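Local coordinates for amino acid ABC transporter, binding protein (PDB 3VV5) that binds the lysine analogue S-(2-aminoethyl)-L-cysteine (L-thialysine) as the substrate-binding component of an ABC transporter for amino acid uptake, at residues I80-D85 against G94-V99; F98-H103 against V217-A222. One frame throughout, in Å; residues are numbered along the deposited sequence.

Contact 1: residues I80-D85 against G94-V99. With SLZ (L-thialysine), chain C.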
ATOM      1  N   ILE A  80       7.645  -9.240   8.761  1.00 15.00           N
ATOM      2  CA  ILE A  80       8.978  -8.807   8.339  1.00 15.76           C
ATOM      3  C   ILE A  80       8.806  -7.502   7.567  1.00 15.37           C
ATOM      4  O   ILE A  80       8.164  -7.490   6.517  1.00 15.16           O
ATOM      5  CB  ILE A  80       9.622  -9.866   7.409  1.00 15.53           C
ATOM      6  CG1 ILE A  80       9.576 -11.262   8.050  1.00 16.51           C
ATOM      7  CG2 ILE A  80      11.063  -9.436   6.987  1.00 17.42           C
ATOM      8  CD1 ILE A  80      10.912 -11.742   8.560  1.00 21.64           C
ATOM      9  N   ALA A  81       9.381  -6.423   8.091  1.00 15.11           N
ATOM     10  CA  ALA A  81       9.278  -5.091   7.495  1.00 16.25           C
ATOM     11  C   ALA A  81      10.518  -4.757   6.664  1.00 16.72           C
ATOM     12  O   ALA A  81      11.606  -4.719   7.189  1.00 17.05           O
ATOM     13  CB  ALA A  81       9.091  -4.039   8.592  1.00 15.87           C
ATOM     14  N   GLN A  82      10.335  -4.492   5.375  1.00 16.64           N
ATOM     15  CA  GLN A  82      11.461  -4.244   4.460  1.00 17.71           C
ATOM     16  C   GLN A  82      11.158  -3.055   3.562  1.00 16.48           C
ATOM     17  O   GLN A  82      10.000  -2.676   3.387  1.00 16.03           O
ATOM     18  CB  GLN A  82      11.675  -5.470   3.543  1.00 17.57           C
ATOM     19  CG  GLN A  82      12.057  -6.778   4.243  1.00 21.99           C
ATOM     20  CD  GLN A  82      13.539  -6.831   4.581  1.00 25.81           C
ATOM     21  OE1 GLN A  82      13.943  -6.643   5.732  1.00 28.28           O
ATOM     22  NE2 GLN A  82      14.358  -7.072   3.569  1.00 26.83           N
ATOM     23  N   SER A  83      12.188  -2.506   2.924  1.00 15.53           N
ATOM     24  CA  SER A  83      11.979  -1.431   1.953  1.00 15.03           C
ATOM     25  C   SER A  83      10.951  -1.832   0.877  1.00 14.13           C
ATOM     26  O   SER A  83      11.000  -2.953   0.352  1.00 14.22           O
ATOM     27  CB  SER A  83      13.325  -1.024   1.336  1.00 15.59           C
ATOM     28  OG  SER A  83      13.149   0.062   0.440  1.00 20.27           O
ATOM     29  N   PHE A  84      10.003  -0.936   0.569  1.00 13.55           N
ATOM     30  CA  PHE A  84       8.910  -1.265  -0.338  1.00 14.08           C
ATOM     31  C   PHE A  84       9.375  -1.900  -1.663  1.00 14.61           C
ATOM     32  O   PHE A  84       8.838  -2.940  -2.068  1.00 12.78           O
ATOM     33  CB  PHE A  84       7.998  -0.053  -0.625  1.00 13.18           C
ATOM     34  CG  PHE A  84       6.877  -0.354  -1.598  1.00 13.25           C
ATOM     35  CD1 PHE A  84       5.768  -1.106  -1.205  1.00 12.98           C
ATOM     36  CD2 PHE A  84       6.943   0.085  -2.918  1.00 11.96           C
ATOM     37  CE1 PHE A  84       4.731  -1.405  -2.110  1.00 10.08           C
ATOM     38  CE2 PHE A  84       5.911  -0.207  -3.841  1.00 11.35           C
ATOM     39  CZ  PHE A  84       4.797  -0.953  -3.436  1.00 10.23           C
ATOM     40  N   ASP A  85      10.361  -1.270  -2.313  1.00 14.90           N
ATOM     41  CA  ASP A  85      10.795  -1.693  -3.666  1.00 16.15           C
ATOM     42  C   ASP A  85      11.451  -3.077  -3.709  1.00 16.12           C
ATOM     43  O   ASP A  85      11.701  -3.634  -4.786  1.00 15.80           O
ATOM     44  CB  ASP A  85      11.696  -0.636  -4.332  1.00 16.19           C
ATOM     45  CG  ASP A  85      13.028  -0.390  -3.573  1.00 17.30           C
ATOM     46  OD1 ASP A  85      13.166  -0.784  -2.407  1.00 21.39           O
ATOM     47  OD2 ASP A  85      13.932   0.247  -4.152  1.00 20.04           O
ATOM     48  N   GLY A  94      11.278 -16.316  -1.615  1.00 19.52           N
ATOM     49  CA  GLY A  94      10.795 -17.130  -0.507  1.00 19.31           C
ATOM     50  C   GLY A  94      11.118 -16.609   0.886  1.00 18.93           C
ATOM     51  O   GLY A  94      11.012 -17.343   1.854  1.00 18.72           O
ATOM     52  N   ARG A  95      11.518 -15.344   0.982  1.00 19.64           N
ATOM     53  CA  ARG A  95      11.806 -14.689   2.271  1.00 19.89           C
ATOM     54  C   ARG A  95      10.550 -14.587   3.148  1.00 19.28           C
ATOM     55  O   ARG A  95      10.618 -14.706   4.376  1.00 19.69           O
ATOM     56  CB  ARG A  95      12.454 -13.303   2.039  1.00 20.44           C
ATOM     57  CG  ARG A  95      12.656 -12.447   3.312  1.00 24.28           C
ATOM     58  CD  ARG A  95      13.910 -12.825   4.072  1.00 28.81           C
ATOM     59  NE  ARG A  95      14.109 -12.098   5.337  1.00 30.25           N
ATOM     60  CZ  ARG A  95      14.665 -10.890   5.454  1.00 31.28           C
ATOM     61  NH1 ARG A  95      15.050 -10.218   4.380  1.00 32.02           N
ATOM     62  NH2 ARG A  95      14.821 -10.341   6.655  1.00 30.16           N
ATOM     63  N   PHE A  96       9.402 -14.368   2.518  1.00 18.88           N
ATOM     64  CA  PHE A  96       8.123 -14.385   3.229  1.00 18.15           C
ATOM     65  C   PHE A  96       7.151 -15.232   2.413  1.00 17.32           C
ATOM     66  O   PHE A  96       7.392 -15.493   1.227  1.00 17.70           O
ATOM     67  CB  PHE A  96       7.510 -12.984   3.422  1.00 19.24           C
ATOM     68  CG  PHE A  96       8.378 -11.824   2.976  1.00 18.36           C
ATOM     69  CD1 PHE A  96       9.250 -11.207   3.859  1.00 20.59           C
ATOM     70  CD2 PHE A  96       8.247 -11.296   1.694  1.00 20.23           C
ATOM     71  CE1 PHE A  96      10.012 -10.096   3.465  1.00 19.63           C
ATOM     72  CE2 PHE A  96       9.011 -10.192   1.294  1.00 18.74           C
ATOM     73  CZ  PHE A  96       9.891  -9.598   2.173  1.00 18.39           C
ATOM     74  N   ASP A  97       6.045 -15.638   3.029  1.00 16.08           N
ATOM     75  CA  ASP A  97       5.032 -16.451   2.345  1.00 15.68           C
ATOM     76  C   ASP A  97       4.053 -15.602   1.544  1.00 14.62           C
ATOM     77  O   ASP A  97       3.627 -15.981   0.441  1.00 14.63           O
ATOM     78  CB  ASP A  97       4.278 -17.316   3.357  1.00 15.65           C
ATOM     79  CG  ASP A  97       5.195 -18.214   4.121  1.00 18.24           C
ATOM     80  OD1 ASP A  97       5.970 -18.948   3.464  1.00 18.66           O
ATOM     81  OD2 ASP A  97       5.165 -18.179   5.369  1.00 18.15           O
ATOM     82  N   PHE A  98       3.700 -14.444   2.098  1.00 13.76           N
ATOM     83  CA  PHE A  98       2.940 -13.454   1.350  1.00 12.61           C
ATOM     84  C   PHE A  98       3.290 -12.037   1.764  1.00 12.48           C
ATOM     85  O   PHE A  98       3.913 -11.806   2.808  1.00 11.90           O
ATOM     86  CB  PHE A  98       1.415 -13.705   1.359  1.00 12.02           C
ATOM     87  CG  PHE A  98       0.674 -13.256   2.620  1.00 11.76           C
ATOM     88  CD1 PHE A  98      -0.037 -12.045   2.637  1.00 11.27           C
ATOM     89  CD2 PHE A  98       0.598 -14.095   3.743  1.00 11.73           C
ATOM     90  CE1 PHE A  98      -0.762 -11.640   3.789  1.00 10.31           C
ATOM     91  CE2 PHE A  98      -0.153 -13.726   4.905  1.00 11.35           C
ATOM     92  CZ  PHE A  98      -0.826 -12.498   4.929  1.00 11.49           C
ATOM     93  N   VAL A  99       2.863 -11.107   0.928  1.00 11.85           N
ATOM     94  CA  VAL A  99       3.115  -9.698   1.158  1.00 12.18           C
ATOM     95  C   VAL A  99       1.769  -8.965   1.197  1.00 11.92           C
ATOM     96  O   VAL A  99       0.894  -9.201   0.348  1.00 11.34           O
ATOM     97  CB  VAL A  99       4.020  -9.115   0.037  1.00 12.12           C
ATOM     98  CG1 VAL A  99       4.086  -7.570   0.093  1.00 12.66           C
ATOM     99  CG2 VAL A  99       5.425  -9.695   0.121  1.00 13.27           C
TER
HETATM  100  N   SLZ C 300      -0.203   1.923  -3.997  1.00 19.97           N
HETATM  101  CA  SLZ C 300       1.275   1.974  -4.063  0.50 21.04           C
HETATM  102  CB  SLZ C 300       1.904   1.265  -2.833  0.50 19.98           C
HETATM  103  SG  SLZ C 300       2.673   2.257  -1.503  0.50 25.00           S
HETATM  104  CD  SLZ C 300       3.125   0.841  -0.438  0.50 14.53           C
HETATM  105  CE  SLZ C 300       3.976   1.127   0.803  0.50 13.26           C
HETATM  106  NZ  SLZ C 300       3.686   0.095   1.811  0.50  3.19           N
HETATM  107  C   SLZ C 300       1.646   1.138  -5.285  1.00 20.32           C
HETATM  108  O   SLZ C 300       2.725   1.377  -5.849  0.50 19.65           O
HETATM  109  OXT SLZ C 300       0.827   0.258  -5.636  1.00 20.88           O
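Ile80 and Phe96 bring the two backbones closest, but their CA atoms are still 7.6 Å apart, so residues 80-85 and 94-99 meet through side chains rather than as paired strands. Ile80, near the end of strand 76-81, lies against the rim of the Phe96 ring: CG2 reaches CE1 of Phe96 at 3.7 Å, close to the ring plane, and CB of Ile80 lies 3.8 Å from CD1 of Phe96. The CG of Gln82 comes to the same rim, 4.0 Å from CE1 of Phe96. The ring gets there through an unusual first torsion, CG almost eclipsing the backbone N (chi1 -6°), which swings it across to the other segment. CB of Arg95 stands over the centre of one ring face, while the rest of the arginine bends at chi2 (82°) and lays its guanidinium over Ile80. CG2 of Ile80 meets one face of that group, 3.9 Å from NH2 of Arg95. The Gln82 amide comes up beside the guanidinium, the two planes 69° apart. Further along, Ser83 OG donates to Asp85 OD1 (3.0 Å), and the Phe84 ring turns to the ligand: its CE1 lies 3.2 Å from CD of L-thialysine, and the ligand sulfur sits over one face, offset toward the rim. The loop thus carries the chain from the sheet to the binding pocket. Gly94, with positive phi, ends helix 87-92 in a Schellman motif, and this helix makes the beta-alpha-beta crossover from strand 76-81 to strand 98-100. Strand 37-42 runs between those two in the sheet, bonding to Ile80 through Ile40 and Thr42, while Leu87 and Gln90 of the crossover helix pack on Phe96.

Contact 2: residues F98-H103 against V217-A222. With SLZ (L-thialysine), chain C.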
ATOM      1  N   PHE A  98       3.700 -14.444   2.098  1.00 13.76           N
ATOM      2  CA  PHE A  98       2.940 -13.454   1.350  1.00 12.61           C
ATOM      3  C   PHE A  98       3.290 -12.037   1.764  1.00 12.48           C
ATOM      4  O   PHE A  98       3.913 -11.806   2.808  1.00 11.90           O
ATOM      5  CB  PHE A  98       1.415 -13.705   1.359  1.00 12.02           C
ATOM      6  CG  PHE A  98       0.674 -13.256   2.620  1.00 11.76           C
ATOM      7  CD1 PHE A  98      -0.037 -12.045   2.637  1.00 11.27           C
ATOM      8  CD2 PHE A  98       0.598 -14.095   3.743  1.00 11.73           C
ATOM      9  CE1 PHE A  98      -0.762 -11.640   3.789  1.00 10.31           C
ATOM     10  CE2 PHE A  98      -0.153 -13.726   4.905  1.00 11.35           C
ATOM     11  CZ  PHE A  98      -0.826 -12.498   4.929  1.00 11.49           C
ATOM     12  N   VAL A  99       2.863 -11.107   0.928  1.00 11.85           N
ATOM     13  CA  VAL A  99       3.115  -9.698   1.158  1.00 12.18           C
ATOM     14  C   VAL A  99       1.769  -8.965   1.197  1.00 11.92           C
ATOM     15  O   VAL A  99       0.894  -9.201   0.348  1.00 11.34           O
ATOM     16  CB  VAL A  99       4.020  -9.115   0.037  1.00 12.12           C
ATOM     17  CG1 VAL A  99       4.086  -7.570   0.093  1.00 12.66           C
ATOM     18  CG2 VAL A  99       5.425  -9.695   0.121  1.00 13.27           C
ATOM     19  N   ILE A 100       1.615  -8.077   2.180  1.00 11.25           N
ATOM     20  CA  ILE A 100       0.495  -7.126   2.215  1.00 11.00           C
ATOM     21  C   ILE A 100       1.059  -5.770   2.538  1.00 10.93           C
ATOM     22  O   ILE A 100       1.441  -5.497   3.681  1.00 11.11           O
ATOM     23  CB  ILE A 100      -0.654  -7.580   3.186  1.00 11.18           C
ATOM     24  CG1 ILE A 100      -1.887  -6.658   3.075  1.00 10.69           C
ATOM     25  CG2 ILE A 100      -0.149  -7.775   4.645  1.00 10.96           C
ATOM     26  CD1 ILE A 100      -3.101  -7.248   3.828  1.00  9.31           C
ATOM     27  N   ALA A 101       1.154  -4.932   1.504  1.00 10.67           N
ATOM     28  CA  ALA A 101       1.896  -3.690   1.588  1.00 10.76           C
ATOM     29  C   ALA A 101       1.372  -2.660   0.568  1.00 10.90           C
ATOM     30  O   ALA A 101       2.139  -1.869   0.003  1.00 12.19           O
ATOM     31  CB  ALA A 101       3.374  -3.974   1.374  1.00 10.11           C
ATOM     32  N   SER A 102       0.063  -2.685   0.351  1.00 10.18           N
ATOM     33  CA  SER A 102      -0.646  -1.712  -0.481  1.00 10.83           C
ATOM     34  C   SER A 102      -0.266  -1.753  -1.969  1.00 10.93           C
ATOM     35  O   SER A 102      -0.289  -0.715  -2.628  1.00 12.14           O
ATOM     36  CB  SER A 102      -0.472  -0.294   0.095  1.00 10.88           C
ATOM     37  OG  SER A 102      -1.157  -0.159   1.335  1.00 11.46           O
ATOM     38  N   HIS A 103       0.059  -2.929  -2.501  1.00 11.23           N
ATOM     39  CA  HIS A 103       0.391  -3.034  -3.929  1.00 11.84           C
ATOM     40  C   HIS A 103      -0.851  -2.928  -4.781  1.00 11.96           C
ATOM     41  O   HIS A 103      -1.759  -3.755  -4.673  1.00 12.48           O
ATOM     42  CB  HIS A 103       1.094  -4.349  -4.280  1.00 11.81           C
ATOM     43  CG  HIS A 103       2.478  -4.467  -3.724  1.00 13.04           C
ATOM     44  ND1 HIS A 103       3.605  -4.109  -4.442  1.00 16.15           N
ATOM     45  CD2 HIS A 103       2.916  -4.904  -2.524  1.00  9.79           C
ATOM     46  CE1 HIS A 103       4.681  -4.333  -3.703  1.00 11.71           C
ATOM     47  NE2 HIS A 103       4.289  -4.828  -2.541  1.00 16.09           N
ATOM     48  N   VAL A 217      -6.030  -2.830  -4.906  1.00 11.90           N
ATOM     49  CA  VAL A 217      -4.848  -3.153  -4.112  1.00 11.13           C
ATOM     50  C   VAL A 217      -5.037  -4.547  -3.545  1.00 11.10           C
ATOM     51  O   VAL A 217      -6.127  -4.872  -3.068  1.00 10.73           O
ATOM     52  CB  VAL A 217      -4.629  -2.138  -2.958  1.00 10.64           C
ATOM     53  CG1 VAL A 217      -3.504  -2.614  -2.041  1.00 10.29           C
ATOM     54  CG2 VAL A 217      -4.290  -0.754  -3.526  1.00  9.83           C
ATOM     55  N   ALA A 218      -3.989  -5.360  -3.611  1.00  9.61           N
ATOM     56  CA  ALA A 218      -4.093  -6.783  -3.263  1.00  9.88           C
ATOM     57  C   ALA A 218      -2.853  -7.310  -2.570  1.00 10.29           C
ATOM     58  O   ALA A 218      -1.779  -6.695  -2.631  1.00  9.56           O
ATOM     59  CB  ALA A 218      -4.363  -7.631  -4.508  1.00  9.76           C
ATOM     60  N   MET A 219      -3.030  -8.476  -1.941  1.00 10.11           N
ATOM     61  CA  MET A 219      -1.960  -9.249  -1.333  1.00 11.04           C
ATOM     62  C   MET A 219      -1.307 -10.022  -2.453  1.00 11.07           C
ATOM     63  O   MET A 219      -1.919 -10.218  -3.495  1.00 12.05           O
ATOM     64  CB  MET A 219      -2.518 -10.257  -0.321  1.00 10.56           C
ATOM     65  CG  MET A 219      -3.005  -9.652   0.980  1.00 12.60           C
ATOM     66  SD  MET A 219      -3.903 -10.889   1.936  1.00 17.30           S
ATOM     67  CE  MET A 219      -5.502 -10.845   1.108  1.00 17.53           C
ATOM     68  N   ALA A 220      -0.063 -10.437  -2.245  1.00 11.61           N
ATOM     69  CA  ALA A 220       0.681 -11.143  -3.282  1.00 12.57           C
ATOM     70  C   ALA A 220       1.345 -12.358  -2.696  1.00 12.48           C
ATOM     71  O   ALA A 220       1.763 -12.379  -1.536  1.00 13.11           O
ATOM     72  CB  ALA A 220       1.744 -10.223  -3.949  1.00 12.84           C
ATOM     73  N   VAL A 221       1.443 -13.366  -3.539  1.00 12.95           N
ATOM     74  CA  VAL A 221       2.063 -14.621  -3.225  1.00 14.51           C
ATOM     75  C   VAL A 221       3.167 -14.818  -4.289  1.00 14.66           C
ATOM     76  O   VAL A 221       3.114 -14.192  -5.338  1.00 13.74           O
ATOM     77  CB  VAL A 221       0.896 -15.625  -3.257  1.00 14.80           C
ATOM     78  CG1 VAL A 221       0.981 -16.624  -4.369  1.00 15.26           C
ATOM     79  CG2 VAL A 221       0.552 -16.167  -1.867  1.00 16.15           C
ATOM     80  N   ALA A 222       4.181 -15.641  -4.016  1.00 15.61           N
ATOM     81  CA  ALA A 222       5.195 -15.959  -5.033  1.00 16.42           C
ATOM     82  C   ALA A 222       4.527 -16.551  -6.277  1.00 16.74           C
ATOM     83  O   ALA A 222       3.575 -17.314  -6.157  1.00 16.55           O
ATOM     84  CB  ALA A 222       6.221 -16.938  -4.471  1.00 16.39           C
TER
HETATM   85  N   SLZ C 300      -0.203   1.923  -3.997  1.00 19.97           N
HETATM   86  CA  SLZ C 300       1.275   1.974  -4.063  0.50 21.04           C
HETATM   87  CB  SLZ C 300       1.904   1.265  -2.833  0.50 19.98           C
HETATM   88  SG  SLZ C 300       2.673   2.257  -1.503  0.50 25.00           S
HETATM   89  CD  SLZ C 300       3.125   0.841  -0.438  0.50 14.53           C
HETATM   90  CE  SLZ C 300       3.976   1.127   0.803  0.50 13.26           C
HETATM   91  NZ  SLZ C 300       3.686   0.095   1.811  0.50  3.19           N
HETATM   92  C   SLZ C 300       1.646   1.138  -5.285  1.00 20.32           C
HETATM   93  O   SLZ C 300       2.725   1.377  -5.849  0.50 19.65           O
HETATM   94  OXT SLZ C 300       0.827   0.258  -5.636  1.00 20.88           O
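Met219 fills the hollow between Phe98 and Ile100, whose strand runs antiparallel to 217-222 at 160°, the axes approaching to 4.8 Å. CG of Met219 rests 3.7 Å from CD1 of Ile100, the two side chains lying side by side and pointing the same way. A bend at chi3 (-80°) turns the end of the methionine, and its SD comes 3.7 Å from CE1 of Phe98, an oblique Met-aromatic contact. Phe98 also presses its CB onto Ala220 O, with CG2 of Val221 at the flank of the same CB. On the other face of the sheet Val99 is paired with the small Ala220, and their reciprocal N-H to O bonds, Val99 N to Ala220 O and Ala220 N to Val99 O, are both 3.0 Å. Beyond Ile100 the chain turns a corner at Ala101 and bows away from strand 217-222 before His103 O comes back to accept from Ala218 N at 2.9 Å. CG1 of Val217 fits against this bow, 3.4 Å from the carbonyl carbon of Ser102. The bow itself points main-chain oxygens into the pocket: Ala101 O takes the side-chain amine NZ of L-thialysine at 3.1 Å, and Ser102 O takes its alpha-amino N at 3.0 Å. Ser102 OG, meanwhile, is hydrogen-bonded to Glu62 and Tyr120. Strand 37-42 borders strand 98-100 on its other edge, with Ile40 touching Phe98 and Ile100. Leu232 and Leu236 of helix 226-242 pack on the Phe98 and Met219 face, while Leu88 and Leu91 of helix 87-92 lie against His103 and Ala220.

In the fold
Contacts 1 and 2 follow one another along the chain: residues 94-99 close contact 1, and Phe98 and Val99 already open contact 2, whose partner 217-222 arrives more than a hundred residues later. Their centres are about 9 Å apart. Both draw on strand 98-100 of the same sheet, where it lies between strands 37-42 and 206-222, with 76-81 beyond 37-42. At the pocket end they meet directly: the Phe84 ring stacks with His103, and CE1 of Phe84 lies 3.4 Å from Ala101 O. The loop after strand 76-81 and the corner after strand 98-100 thereby form adjoining parts of the L-thialysine site, the first giving an aromatic face and the second main-chain acceptors.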